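PDB 2B9S: topoisomerase I-like protein from Leishmania donovani, which probably relaxes supercoiled DNA as a heterodimeric type IB topoisomerase, nicking one strand through a transient covalent link and resealing it. Local coordinates for residues 321-326 with 331-336. Numbering follows the deposited sequence.
Sequences VRFDFL and IRYQND
R332 runs across to D324 on the neighbouring strand and takes its carboxylate side-on, NE to OD1 at 2.8 Å and NH2 to OD2 also at 2.8 Å. Guanidinium and carboxylate planes are only 12° apart, and each oxygen is met on its syn side. The reach comes from a chain extended all the way from CG to NE. The two residues are not directly paired in register but one non-hydrogen-bonded position apart, so the salt bridge runs diagonally, and Q334, the true partner of D324, lays its CG 3.7 Å from D324 OD1 while its NE2 sits above one face of the R332 guanidinium, toward its rim. At the other end of the same sheet face, R322 and D336 do pair directly. They lie side by side, R322 NE 2.9 Å from D336 OD2 and R322 NH2 3.0 Å from D336 OD1, and a bend at chi3 (-68°) turns the guanidinium edge onto the acid.

These are the strands of an antiparallel beta hairpin, 320-326 and 332-338, within the catalytic core; its loop end brings I331 against a DNA sugar and K11 of the other protein chain, with its side chain about 9 Å from the vanadate.

The opposite face carries the aromatics. Y333 CB sits over the F325 ring, 3.8 Å from its centroid, and the ring planes lie 15° apart but displaced, so the tyrosine meets the phenylalanine mostly through CB and its near edge; F325 CE2 comes to 3.4 Å from Y333 CD1. Further out, F323 CB meets the edge of the tyrosine ring, while L287 of helix 272-287 packs on both F323 and Y333. The tyrosine hydroxyl accepts a hydrogen bond from N335 ND2 along its own strand, tying down the outer end of the ring.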
ATOM      1  N   VAL D 321      10.179  -0.308  28.065  1.00 37.39           N
ATOM      2  CA  VAL D 321       9.566   0.794  27.332  1.00 35.07           C
ATOM      3  C   VAL D 321       8.200   0.349  26.835  1.00 33.13           C
ATOM      4  O   VAL D 321       8.082  -0.668  26.173  1.00 32.39           O
ATOM      5  CB  VAL D 321      10.422   1.280  26.152  1.00 35.98           C
ATOM      6  CG1 VAL D 321       9.927   2.649  25.653  1.00 36.81           C
ATOM      7  CG2 VAL D 321      11.870   1.394  26.552  1.00 36.85           C
ATOM      8  N   ARG D 322       7.169   1.096  27.216  1.00 32.98           N
ATOM      9  CA  ARG D 322       5.833   0.971  26.652  1.00 32.82           C
ATOM     10  C   ARG D 322       5.649   1.926  25.452  1.00 32.86           C
ATOM     11  O   ARG D 322       5.584   3.158  25.628  1.00 32.15           O
ATOM     12  CB  ARG D 322       4.788   1.287  27.711  1.00 32.10           C
ATOM     13  CG  ARG D 322       3.373   1.131  27.227  1.00 32.59           C
ATOM     14  CD  ARG D 322       2.412   1.077  28.384  1.00 35.08           C
ATOM     15  NE  ARG D 322       2.574  -0.153  29.162  1.00 37.91           N
ATOM     16  CZ  ARG D 322       2.027  -0.379  30.363  1.00 39.73           C
ATOM     17  NH1 ARG D 322       1.274   0.540  30.955  1.00 37.62           N
ATOM     18  NH2 ARG D 322       2.250  -1.535  30.981  1.00 39.32           N
ATOM     19  N   PHE D 323       5.562   1.337  24.256  1.00 31.59           N
ATOM     20  CA  PHE D 323       5.224   2.032  23.000  1.00 31.81           C
ATOM     21  C   PHE D 323       3.702   2.105  22.807  1.00 31.20           C
ATOM     22  O   PHE D 323       3.006   1.111  22.986  1.00 32.11           O
ATOM     23  CB  PHE D 323       5.815   1.269  21.807  1.00 30.97           C
ATOM     24  CG  PHE D 323       7.318   1.323  21.719  1.00 31.41           C
ATOM     25  CD1 PHE D 323       7.941   2.227  20.868  1.00 30.23           C
ATOM     26  CD2 PHE D 323       8.109   0.460  22.474  1.00 31.34           C
ATOM     27  CE1 PHE D 323       9.323   2.284  20.768  1.00 30.34           C
ATOM     28  CE2 PHE D 323       9.485   0.512  22.388  1.00 30.48           C
ATOM     29  CZ  PHE D 323      10.097   1.427  21.538  1.00 31.68           C
ATOM     30  N   ASP D 324       3.180   3.269  22.439  1.00 31.07           N
ATOM     31  CA  ASP D 324       1.767   3.368  22.033  1.00 30.24           C
ATOM     32  C   ASP D 324       1.589   4.465  20.989  1.00 28.43           C
ATOM     33  O   ASP D 324       1.663   5.663  21.294  1.00 28.02           O
ATOM     34  CB  ASP D 324       0.858   3.600  23.243  1.00 31.72           C
ATOM     35  CG  ASP D 324      -0.629   3.527  22.902  1.00 33.49           C
ATOM     36  OD1 ASP D 324      -1.016   3.291  21.726  1.00 34.13           O
ATOM     37  OD2 ASP D 324      -1.425   3.715  23.840  1.00 35.29           O
ATOM     38  N   PHE D 325       1.389   4.057  19.743  1.00 27.22           N
ATOM     39  CA  PHE D 325       1.336   5.035  18.644  1.00 23.12           C
ATOM     40  C   PHE D 325       0.598   4.501  17.434  1.00 23.36           C
ATOM     41  O   PHE D 325       0.489   3.282  17.246  1.00 23.88           O
ATOM     42  CB  PHE D 325       2.758   5.510  18.268  1.00 23.32           C
ATOM     43  CG  PHE D 325       3.622   4.445  17.640  1.00 23.06           C
ATOM     44  CD1 PHE D 325       3.510   4.148  16.276  1.00 24.27           C
ATOM     45  CD2 PHE D 325       4.567   3.750  18.405  1.00 23.92           C
ATOM     46  CE1 PHE D 325       4.325   3.145  15.674  1.00 24.47           C
ATOM     47  CE2 PHE D 325       5.377   2.743  17.835  1.00 22.92           C
ATOM     48  CZ  PHE D 325       5.260   2.446  16.459  1.00 24.01           C
ATOM     49  N   LEU D 326       0.101   5.409  16.600  1.00 23.91           N
ATOM     50  CA  LEU D 326      -0.496   5.024  15.319  1.00 22.32           C
ATOM     51  C   LEU D 326       0.595   5.036  14.263  1.00 21.98           C
ATOM     52  O   LEU D 326       1.308   6.040  14.087  1.00 23.13           O
ATOM     53  CB  LEU D 326      -1.664   5.960  14.937  1.00 22.14           C
ATOM     54  CG  LEU D 326      -2.823   6.091  15.951  1.00 21.46           C
ATOM     55  CD1 LEU D 326      -3.847   7.094  15.447  1.00 19.89           C
ATOM     56  CD2 LEU D 326      -3.513   4.747  16.272  1.00 20.02           C
ATOM     57  N   ILE D 331      -2.891   2.131  12.056  1.00 21.94           N
ATOM     58  CA  ILE D 331      -2.925   0.907  12.855  1.00 21.76           C
ATOM     59  C   ILE D 331      -2.101   1.179  14.089  1.00 22.95           C
ATOM     60  O   ILE D 331      -0.977   1.675  14.002  1.00 24.13           O
ATOM     61  CB  ILE D 331      -2.367  -0.334  12.061  1.00 21.69           C
ATOM     62  CG1 ILE D 331      -3.172  -0.593  10.766  1.00 17.37           C
ATOM     63  CG2 ILE D 331      -2.262  -1.584  12.945  1.00 17.18           C
ATOM     64  CD1 ILE D 331      -4.704  -0.694  10.926  1.00 19.64           C
ATOM     65  N   ARG D 332      -2.688   0.884  15.242  1.00 25.56           N
ATOM     66  CA  ARG D 332      -2.074   1.146  16.524  1.00 27.80           C
ATOM     67  C   ARG D 332      -0.983   0.128  16.834  1.00 28.84           C
ATOM     68  O   ARG D 332      -1.143  -1.062  16.611  1.00 28.91           O
ATOM     69  CB  ARG D 332      -3.154   1.154  17.618  1.00 31.89           C
ATOM     70  CG  ARG D 332      -2.683   1.600  18.991  1.00 32.91           C
ATOM     71  CD  ARG D 332      -3.834   1.530  19.956  1.00 35.78           C
ATOM     72  NE  ARG D 332      -3.509   2.066  21.283  1.00 36.28           N
ATOM     73  CZ  ARG D 332      -4.402   2.278  22.253  1.00 36.73           C
ATOM     74  NH1 ARG D 332      -5.684   2.009  22.051  1.00 36.97           N
ATOM     75  NH2 ARG D 332      -4.017   2.758  23.432  1.00 35.97           N
ATOM     76  N   TYR D 333       0.152   0.626  17.302  1.00 29.67           N
ATOM     77  CA  TYR D 333       1.228  -0.217  17.758  1.00 30.05           C
ATOM     78  C   TYR D 333       1.278  -0.074  19.283  1.00 32.29           C
ATOM     79  O   TYR D 333       1.485   1.031  19.796  1.00 32.58           O
ATOM     80  CB  TYR D 333       2.546   0.207  17.104  1.00 29.73           C
ATOM     81  CG  TYR D 333       3.727  -0.655  17.489  1.00 30.63           C
ATOM     82  CD1 TYR D 333       4.404  -0.438  18.696  1.00 31.03           C
ATOM     83  CD2 TYR D 333       4.169  -1.683  16.661  1.00 29.87           C
ATOM     84  CE1 TYR D 333       5.477  -1.200  19.067  1.00 31.01           C
ATOM     85  CE2 TYR D 333       5.256  -2.467  17.027  1.00 31.46           C
ATOM     86  CZ  TYR D 333       5.911  -2.213  18.241  1.00 31.88           C
ATOM     87  OH  TYR D 333       6.993  -2.963  18.654  1.00 31.20           O
ATOM     88  N   GLN D 334       1.062  -1.191  19.980  1.00 33.02           N
ATOM     89  CA  GLN D 334       1.115  -1.267  21.435  1.00 36.25           C
ATOM     90  C   GLN D 334       2.046  -2.399  21.795  1.00 36.11           C
ATOM     91  O   GLN D 334       1.827  -3.541  21.385  1.00 35.22           O
ATOM     92  CB  GLN D 334      -0.266  -1.560  22.023  1.00 37.35           C
ATOM     93  CG  GLN D 334      -1.162  -0.347  22.145  1.00 39.52           C
ATOM     94  CD  GLN D 334      -2.546  -0.691  22.667  1.00 40.24           C
ATOM     95  OE1 GLN D 334      -3.342  -1.350  21.990  1.00 42.53           O
ATOM     96  NE2 GLN D 334      -2.851  -0.219  23.860  1.00 41.62           N
ATOM     97  N   ASN D 335       3.098  -2.075  22.539  1.00 36.48           N
ATOM     98  CA  ASN D 335       4.088  -3.059  22.942  1.00 36.66           C
ATOM     99  C   ASN D 335       4.879  -2.610  24.151  1.00 36.86           C
ATOM    100  O   ASN D 335       5.350  -1.466  24.199  1.00 35.21           O
ATOM    101  CB  ASN D 335       5.053  -3.372  21.789  1.00 36.31           C
ATOM    102  CG  ASN D 335       5.727  -4.740  21.932  1.00 37.25           C
ATOM    103  OD1 ASN D 335       5.335  -5.566  22.770  1.00 37.07           O
ATOM    104  ND2 ASN D 335       6.729  -4.992  21.097  1.00 36.55           N
ATOM    105  N   ASP D 336       5.022  -3.522  25.117  1.00 38.24           N
ATOM    106  CA  ASP D 336       5.954  -3.351  26.243  1.00 39.41           C
ATOM    107  C   ASP D 336       7.234  -4.090  25.926  1.00 39.53           C
ATOM    108  O   ASP D 336       7.209  -5.298  25.695  1.00 41.08           O
ATOM    109  CB  ASP D 336       5.356  -3.893  27.537  1.00 41.02           C
ATOM    110  CG  ASP D 336       4.207  -3.059  28.040  1.00 41.75           C
ATOM    111  OD1 ASP D 336       3.625  -3.443  29.072  1.00 43.53           O
ATOM    112  OD2 ASP D 336       3.883  -2.023  27.420  1.00 42.57           O
TER